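Local coordinates for intergenic-region protein (Escherichia coli CFT073, PDB 2WJ9) that probably counters host DNA restriction systems as an antirestriction protein, and is found as a two-chain assembly, at residues 162-165 / 166-170. Sequence-based numbering, arbitrary orientation.
Sequences RLRD and YALQH
Leu-163 to Ala-167 and Arg-164 to Leu-168 are i to i+4 contacts along the last turns of helix 154-168. Two firm backbone bonds carry the turn: Ala-167 N reaches Leu-163 O at 2.9 Å, and Leu-168 N meets Arg-164 O at 2.9 Å. Their neighbours, Tyr-166 N to Arg-162 O (3.4 Å) and Gln-169 N to Asp-165 O (3.2 Å), are weak; Arg-162 O also accepts a bond from Asn-100 ND2. Side chains add light apolar contact. CD1 of Leu-163 comes obliquely to the Tyr-166 ring, 4.3 Å from Tyr-166 CD2. Leu-168, its CG anti to the carbonyl carbon (chi1 -73°), lies across the extended chain of Arg-164, with Leu-168 CD1 4.2 Å from Arg-164 CG. Long and aliphatic near its root, Arg-164 can pack there and still send its guanidinium to the second subunit, where NE donates to Thr-41 O and NH1 forms a salt bridge with Asp-165 OD2 of that subunit; the pairing is reciprocal, which makes this face part of the dimer interface. Within the subunit, Leu-163 and Tyr-166 pack on helix 132-151 and strand 93-98, while small Ala-167 and Leu-168 both touch Met-177 of helix 173-180.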
loop_
_atom_site.group_PDB
_atom_site.type_symbol
_atom_site.label_atom_id
_atom_site.label_comp_id
_atom_site.label_asym_id
_atom_site.label_seq_id
_atom_site.Cartn_x
_atom_site.Cartn_y
_atom_site.Cartn_z
ATOM N N ARG B 162 -2.592 -0.124 -3.280
ATOM C CA ARG B 162 -2.170 -0.148 -4.687
ATOM C C ARG B 162 -2.870 0.929 -5.530
ATOM O O ARG B 162 -2.229 1.630 -6.314
ATOM C CB ARG B 162 -2.348 -1.549 -5.275
ATOM C CG ARG B 162 -1.265 -2.504 -4.772
ATOM C CD ARG B 162 -1.504 -3.941 -5.162
ATOM N NE ARG B 162 -0.347 -4.764 -4.813
ATOM C CZ ARG B 162 -0.302 -6.089 -4.896
ATOM N NH1 ARG B 162 -1.361 -6.779 -5.303
ATOM N NH2 ARG B 162 0.819 -6.719 -4.564
ATOM N N LEU B 163 -4.175 1.069 -5.348
ATOM C CA LEU B 163 -4.928 2.150 -6.010
ATOM C C LEU B 163 -4.560 3.540 -5.470
ATOM O O LEU B 163 -4.489 4.510 -6.238
ATOM C CB LEU B 163 -6.437 1.907 -5.904
ATOM C CG LEU B 163 -7.355 2.889 -6.650
ATOM C CD1 LEU B 163 -7.092 2.863 -8.159
ATOM C CD2 LEU B 163 -8.827 2.580 -6.326
ATOM N N ARG B 164 -4.341 3.643 -4.157
ATOM C CA ARG B 164 -3.880 4.887 -3.542
ATOM C C ARG B 164 -2.594 5.391 -4.204
ATOM O O ARG B 164 -2.466 6.575 -4.473
ATOM C CB ARG B 164 -3.695 4.719 -2.020
ATOM C CG ARG B 164 -3.118 5.925 -1.258
ATOM C CD ARG B 164 -3.081 5.585 0.244
ATOM N NE ARG B 164 -2.400 6.549 1.111
ATOM C CZ ARG B 164 -1.180 6.414 1.634
ATOM N NH1 ARG B 164 -0.421 5.355 1.366
ATOM N NH2 ARG B 164 -0.708 7.358 2.437
ATOM N N ASP B 165 -1.649 4.488 -4.488
ATOM C CA ASP B 165 -0.406 4.889 -5.177
ATOM C C ASP B 165 -0.664 5.464 -6.577
ATOM O O ASP B 165 -0.048 6.454 -6.962
ATOM C CB ASP B 165 0.573 3.713 -5.296
ATOM C CG ASP B 165 1.400 3.491 -4.045
ATOM O OD1 ASP B 165 1.219 4.209 -3.031
ATOM O OD2 ASP B 165 2.265 2.583 -4.087
ATOM N N TYR B 166 -1.567 4.840 -7.326
ATOM C CA TYR B 166 -1.990 5.362 -8.631
ATOM C C TYR B 166 -2.610 6.765 -8.501
ATOM O O TYR B 166 -2.324 7.657 -9.323
ATOM C CB TYR B 166 -2.971 4.392 -9.296
ATOM C CG TYR B 166 -3.381 4.772 -10.701
ATOM C CD1 TYR B 166 -2.452 4.817 -11.735
ATOM C CD2 TYR B 166 -4.707 5.061 -11.009
ATOM C CE1 TYR B 166 -2.827 5.153 -13.025
ATOM C CE2 TYR B 166 -5.087 5.402 -12.292
ATOM C CZ TYR B 166 -4.145 5.444 -13.302
ATOM O OH TYR B 166 -4.513 5.781 -14.591
ATOM N N ALA B 167 -3.430 6.959 -7.458
ATOM C CA ALA B 167 -4.040 8.268 -7.166
ATOM C C ALA B 167 -2.977 9.313 -6.829
ATOM O O ALA B 167 -3.078 10.471 -7.252
ATOM C CB ALA B 167 -5.041 8.154 -6.021
ATOM N N LEU B 168 -1.949 8.898 -6.081
ATOM C CA LEU B 168 -0.877 9.808 -5.687
ATOM C C LEU B 168 -0.051 10.288 -6.881
ATOM O O LEU B 168 0.575 11.338 -6.800
ATOM C CB LEU B 168 0.027 9.171 -4.616
ATOM C CG LEU B 168 -0.612 9.066 -3.221
ATOM C CD1 LEU B 168 0.221 8.176 -2.282
ATOM C CD2 LEU B 168 -0.812 10.443 -2.608
ATOM N N GLN B 169 -0.052 9.524 -7.975
ATOM C CA GLN B 169 0.668 9.898 -9.198
ATOM C C GLN B 169 -0.222 10.597 -10.236
ATOM O O GLN B 169 0.273 11.051 -11.268
ATOM C CB GLN B 169 1.305 8.662 -9.848
ATOM C CG GLN B 169 2.399 7.990 -9.004
ATOM C CD GLN B 169 3.109 6.854 -9.722
ATOM O OE1 GLN B 169 2.822 6.537 -10.882
ATOM N NE2 GLN B 169 4.069 6.241 -9.030
ATOM N N HIS B 170 -1.524 10.672 -9.959
ATOM C CA HIS B 170 -2.533 11.124 -10.940
ATOM C C HIS B 170 -2.525 12.648 -11.092
ATOM O O HIS B 170 -2.308 13.353 -10.112
ATOM C CB HIS B 170 -3.922 10.652 -10.487
ATOM C CG HIS B 170 -4.958 10.658 -11.570
ATOM N ND1 HIS B 170 -5.693 11.779 -11.894
ATOM C CD2 HIS B 170 -5.411 9.668 -12.378
ATOM C CE1 HIS B 170 -6.531 11.488 -12.874
ATOM N NE2 HIS B 170 -6.375 10.214 -13.192
#